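Side-chain contacts in endolysin (Escherichia coli O157 typing phage 15, PDB 7M5I), which probably hydrolyses the beta-1,4 linkages of host peptidoglycan as a lysozyme, helping to burst the bacterial cell and release new phage particles: residues A[81-86]-A[110-115]; A[95-100]-A[143-148]. All blocks are in the same frame, centred on the assembly; numbering follows the deposited sequence.

Interaction 1: residues A[81-86]-A[110-115]. With PO4 (phosphate ion), chain D.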
# COMPACT_ATOMS: atom_id res chain seq x y z
N VAL A 81 -13.01 -13.04 -7.26
CA VAL A 81 -12.47 -14.08 -8.18
C VAL A 81 -11.20 -14.65 -7.58
O VAL A 81 -10.51 -13.98 -6.81
CB VAL A 81 -12.19 -13.55 -9.59
CG1 VAL A 81 -13.50 -13.09 -10.27
CG2 VAL A 81 -11.11 -12.47 -9.59
N PRO A 82 -10.83 -15.86 -7.97
CA PRO A 82 -9.52 -16.41 -7.64
C PRO A 82 -8.41 -15.47 -8.08
O PRO A 82 -8.48 -14.94 -9.15
CB PRO A 82 -9.48 -17.76 -8.40
CG PRO A 82 -10.91 -18.12 -8.51
CD PRO A 82 -11.66 -16.82 -8.71
N THR A 83 -7.44 -15.27 -7.18
CA THR A 83 -6.43 -14.21 -7.22
C THR A 83 -5.08 -14.83 -6.86
O THR A 83 -4.99 -15.51 -5.81
CB THR A 83 -6.85 -13.10 -6.26
OG1 THR A 83 -8.09 -12.57 -6.73
CG2 THR A 83 -5.81 -12.00 -6.18
N THR A 84 -4.06 -14.59 -7.67
CA THR A 84 -2.69 -15.09 -7.43
C THR A 84 -2.05 -14.33 -6.28
O THR A 84 -2.52 -13.22 -5.96
CB THR A 84 -1.81 -15.01 -8.67
OG1 THR A 84 -1.64 -13.62 -8.98
CG2 THR A 84 -2.37 -15.74 -9.86
N GLN A 85 -1.05 -14.90 -5.64
CA GLN A 85 -0.40 -14.25 -4.48
C GLN A 85 0.13 -12.88 -4.89
O GLN A 85 0.02 -11.94 -4.09
CB GLN A 85 0.73 -15.12 -3.93
CG GLN A 85 1.30 -14.56 -2.64
CD GLN A 85 0.27 -14.45 -1.53
OE1 GLN A 85 -0.41 -15.43 -1.12
NE2 GLN A 85 0.12 -13.25 -1.03
N ASN A 86 0.73 -12.77 -6.08
CA ASN A 86 1.37 -11.51 -6.53
C ASN A 86 0.26 -10.51 -6.85
O ASN A 86 0.44 -9.32 -6.59
CB ASN A 86 2.34 -11.73 -7.69
CG ASN A 86 1.73 -12.45 -8.86
OD1 ASN A 86 1.52 -13.66 -8.74
ND2 ASN A 86 1.47 -11.76 -9.95
N LYS A 110 -12.77 -3.37 -10.18
CA LYS A 110 -13.84 -3.81 -11.11
C LYS A 110 -13.23 -4.66 -12.23
O LYS A 110 -13.74 -5.74 -12.54
CB LYS A 110 -14.60 -2.58 -11.59
CG LYS A 110 -15.61 -2.04 -10.57
CD LYS A 110 -16.67 -1.11 -11.22
CE LYS A 110 -17.34 -0.08 -10.31
NZ LYS A 110 -16.43 0.99 -9.82
N ARG A 111 -12.13 -4.19 -12.80
CA ARG A 111 -11.44 -4.90 -13.91
C ARG A 111 -10.84 -6.20 -13.38
O ARG A 111 -10.95 -7.25 -14.08
CB ARG A 111 -10.40 -4.00 -14.59
CG ARG A 111 -11.04 -2.83 -15.33
CD ARG A 111 -9.98 -1.99 -15.99
NE ARG A 111 -10.55 -0.95 -16.81
CZ ARG A 111 -9.86 -0.05 -17.51
NH1 ARG A 111 -8.55 -0.08 -17.53
NH2 ARG A 111 -10.51 0.86 -18.21
N HIS A 112 -10.23 -6.18 -12.19
CA HIS A 112 -9.68 -7.41 -11.58
C HIS A 112 -10.82 -8.43 -11.49
O HIS A 112 -10.62 -9.59 -11.94
CB HIS A 112 -9.11 -7.17 -10.19
CG HIS A 112 -8.62 -8.41 -9.55
ND1 HIS A 112 -7.46 -9.02 -9.93
CD2 HIS A 112 -9.17 -9.21 -8.63
CE1 HIS A 112 -7.27 -10.09 -9.21
NE2 HIS A 112 -8.32 -10.25 -8.44
N ASN A 113 -11.99 -8.00 -10.99
CA ASN A 113 -13.13 -8.91 -10.75
C ASN A 113 -13.77 -9.38 -12.06
O ASN A 113 -14.42 -10.41 -12.01
CB ASN A 113 -14.13 -8.30 -9.76
CG ASN A 113 -13.60 -8.31 -8.34
OD1 ASN A 113 -12.78 -9.17 -7.98
ND2 ASN A 113 -14.07 -7.37 -7.53
N ALA A 114 -13.53 -8.70 -13.19
CA ALA A 114 -14.00 -9.08 -14.54
C ALA A 114 -12.97 -9.96 -15.28
O ALA A 114 -13.28 -10.38 -16.42
CB ALA A 114 -14.31 -7.84 -15.35
N GLY A 115 -11.82 -10.28 -14.66
CA GLY A 115 -10.76 -11.09 -15.29
C GLY A 115 -9.95 -10.28 -16.28
O GLY A 115 -9.19 -10.89 -17.05
P PO4 D . -14.20 -0.08 -17.37
O1 PO4 D . -15.10 -0.44 -18.55
O2 PO4 D . -14.13 1.45 -17.24
O3 PO4 D . -12.83 -0.66 -17.63
O4 PO4 D . -14.77 -0.68 -16.08

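Interaction 2: residues A[95-100]-A[143-148]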
# COMPACT_ATOMS: atom_id res chain seq x y z
N THR A 95 -3.67 -0.42 -2.11
CA THR A 95 -4.77 -0.03 -1.20
C THR A 95 -4.18 0.61 0.07
O THR A 95 -4.78 1.56 0.59
CB THR A 95 -5.64 -1.25 -0.84
OG1 THR A 95 -6.10 -1.81 -2.05
CG2 THR A 95 -6.81 -0.88 0.03
N TYR A 96 -3.04 0.12 0.54
CA TYR A 96 -2.36 0.65 1.73
C TYR A 96 -1.99 2.13 1.52
O TYR A 96 -1.93 2.92 2.50
CB TYR A 96 -1.12 -0.18 2.02
CG TYR A 96 -0.50 0.20 3.35
CD1 TYR A 96 -1.28 0.11 4.49
CD2 TYR A 96 0.79 0.66 3.47
CE1 TYR A 96 -0.78 0.44 5.73
CE2 TYR A 96 1.32 0.99 4.71
CZ TYR A 96 0.54 0.88 5.85
OH TYR A 96 0.93 1.28 7.10
N ASN A 97 -1.78 2.53 0.27
CA ASN A 97 -1.42 3.92 -0.09
C ASN A 97 -2.67 4.73 -0.39
O ASN A 97 -2.80 5.87 0.11
CB ASN A 97 -0.40 3.86 -1.24
CG ASN A 97 -0.01 5.22 -1.77
OD1 ASN A 97 -0.24 5.52 -2.92
ND2 ASN A 97 0.47 6.08 -0.88
N ILE A 98 -3.62 4.23 -1.16
CA ILE A 98 -4.76 5.07 -1.61
C ILE A 98 -5.92 5.03 -0.59
O ILE A 98 -6.76 5.94 -0.63
CB ILE A 98 -5.23 4.76 -3.03
CG1 ILE A 98 -5.94 3.40 -3.11
CG2 ILE A 98 -4.08 4.90 -4.00
CD1 ILE A 98 -6.55 3.12 -4.43
N GLY A 99 -5.94 4.03 0.27
CA GLY A 99 -6.97 3.79 1.28
C GLY A 99 -8.08 2.85 0.79
O GLY A 99 -8.25 2.67 -0.44
N ILE A 100 -8.87 2.42 1.74
CA ILE A 100 -9.89 1.36 1.56
C ILE A 100 -11.00 1.86 0.64
O ILE A 100 -11.31 1.17 -0.33
CB ILE A 100 -10.38 0.86 2.93
CG1 ILE A 100 -9.27 0.12 3.67
CG2 ILE A 100 -11.61 -0.02 2.73
CD1 ILE A 100 -9.63 -0.33 5.06
N LYS A 143 3.91 7.85 -9.38
CA LYS A 143 4.01 7.17 -10.71
C LYS A 143 5.00 6.01 -10.59
O LYS A 143 4.72 4.94 -11.19
CB LYS A 143 4.43 8.14 -11.81
CG LYS A 143 3.37 9.14 -12.22
CD LYS A 143 3.91 10.07 -13.26
CE LYS A 143 3.86 9.60 -14.67
NZ LYS A 143 3.97 10.83 -15.53
N ASN A 144 6.12 6.21 -9.91
CA ASN A 144 7.13 5.12 -9.78
C ASN A 144 6.55 3.96 -8.98
O ASN A 144 6.74 2.77 -9.36
CB ASN A 144 8.42 5.67 -9.22
CG ASN A 144 9.59 4.76 -9.48
OD1 ASN A 144 9.67 4.13 -10.56
ND2 ASN A 144 10.53 4.79 -8.55
N ARG A 145 5.90 4.26 -7.85
CA ARG A 145 5.31 3.22 -7.01
C ARG A 145 4.24 2.50 -7.81
O ARG A 145 4.24 1.24 -7.75
CB ARG A 145 4.74 3.82 -5.73
CG ARG A 145 4.07 2.78 -4.85
CD ARG A 145 3.66 3.35 -3.50
NE ARG A 145 3.01 2.35 -2.69
CZ ARG A 145 2.91 2.42 -1.38
NH1 ARG A 145 3.42 3.47 -0.72
NH2 ARG A 145 2.32 1.44 -0.71
N ARG A 146 3.40 3.22 -8.55
CA ARG A 146 2.32 2.57 -9.33
C ARG A 146 2.92 1.63 -10.39
O ARG A 146 2.37 0.48 -10.55
CB ARG A 146 1.40 3.59 -9.98
CG ARG A 146 0.56 4.40 -9.00
CD ARG A 146 -0.54 3.70 -8.27
NE ARG A 146 -0.14 3.19 -6.99
CZ ARG A 146 -0.22 3.84 -5.82
NH1 ARG A 146 0.26 3.28 -4.74
NH2 ARG A 146 -0.66 5.09 -5.76
N ARG A 147 3.96 2.06 -11.09
CA ARG A 147 4.53 1.16 -12.13
C ARG A 147 5.13 -0.10 -11.45
O ARG A 147 4.96 -1.23 -12.01
CB ARG A 147 5.43 1.87 -13.11
CG ARG A 147 6.72 2.33 -12.52
CD ARG A 147 7.87 1.43 -12.91
NE ARG A 147 9.03 1.94 -12.22
CZ ARG A 147 10.22 1.34 -12.19
NH1 ARG A 147 10.38 0.25 -12.92
NH2 ARG A 147 11.23 1.85 -11.53
N MET A 148 5.79 0.03 -10.29
CA MET A 148 6.35 -1.15 -9.60
C MET A 148 5.22 -2.06 -9.06
O MET A 148 5.37 -3.29 -9.11
CB MET A 148 7.30 -0.69 -8.50
CG MET A 148 8.56 -0.10 -9.07
SD MET A 148 9.73 0.22 -7.74
CE MET A 148 11.26 0.54 -8.62
O HOH W 1 1.56 4.29 1.69

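Interaction 1: residues A[81-86]-A[110-115]
The loop that leads into helix 85-98 meets the C-terminal end of helix 107-113 through Val81, Thr83, His112 and Asn113. Its polar link joins two side chains. NE2 of His112 donates a hydrogen bond to OG1 of Thr83 at 2.9 Å, and the oxygen lies within 2° of the imidazole plane. CG of His112 is anti to the backbone N (chi1 177°), which carries the ring out from its helix to the loop. OG1 of Thr83 in turn donates to the carbonyl O of Val81 (2.8 Å), so its rotation is set by a bond within the loop. The other ring nitrogen, ND1 of His112, hydrogen-bonds the hydroxyl of Tyr153 in helix 140-155. Both ring nitrogens are therefore engaged, and the imidazole ties the loop and two helices of this phage-lysozyme fold together. The side chains of Val81 and His112 run past one another, heading opposite ways. CG2 of Val81 approaches NE2 of His112 obliquely at 3.7 Å. Its other methyl, CG1, presses against the backbone O of Asn113 at 3.3 Å. OD1 of Asn113 lies 4.0 Å from CG2 of Val81, but its hydrogen bond is to Lys80 N. ND2 of Asn113 bonds Ala78 O. Gly115, with positive phi, closes helix 107-113 in a Schellman motif. Arg111, which takes no part in the contact with the loop, lies beside a phosphate ion, probably from the crystallisation liquor. NH2 of Arg111 reaches phosphate O3 in a weak bond of 2.8 Å.

Interaction 2: residues A[95-100]-A[143-148]
OD1 of Asn97 is gripped end-on by Arg146, whose NH1 and NH2 both donate to it at 2.9 Å. The contact joins the last turn of helix 85-98 to helix 140-155 in the phage-lysozyme fold. The oxygen lies in the guanidinium plane. From the amide's side the two bonds differ. NH2 approaches in the carbonyl plane, while NH1 comes from above it. The Arg146 chain bends at chi2 and chi3 (-70° and 93°), which turns its end toward Asn97. Its NE forms a salt bridge with Glu149, and NH2 also donates to Trp127 O, so the group is held from several directions. Arg145 reaches the same asparagine with a chain extended from CG to NE. CB of Asn97 sits over the centre of one face of this guanidinium, 3.6 Å from CZ of Arg145. The amide and guanidinium planes are stacked, 20° apart. Glu149 also takes NE of Arg145 in a salt bridge, and Arg145 NH1 makes a long, weak ion pair with Glu21, a predicted catalytic residue. One water accepts weak bonds from ND2 of Asn97 (3.3 Å) and NH1 of Arg145 (3.2 Å).

Overall arrangement
Helix 85-98 serves both contacts. Interaction 1 lies at its N-terminal start and the loop before it, interaction 2 at its C-terminal end. Their centres are about 17 Å apart, and their nearest atoms about 8 Å, so they do not touch. Helix 140-155 also connects them: it supplies the arginines of interaction 2 and, further along, Tyr153, a partner of His112. Only interaction 2 is near the predicted active site. The side chain of Arg145 is about 3 Å from that of Glu21, and Asn97 about 10 Å from Asp30, side chain to side chain. Interaction 1 lies away from these residues.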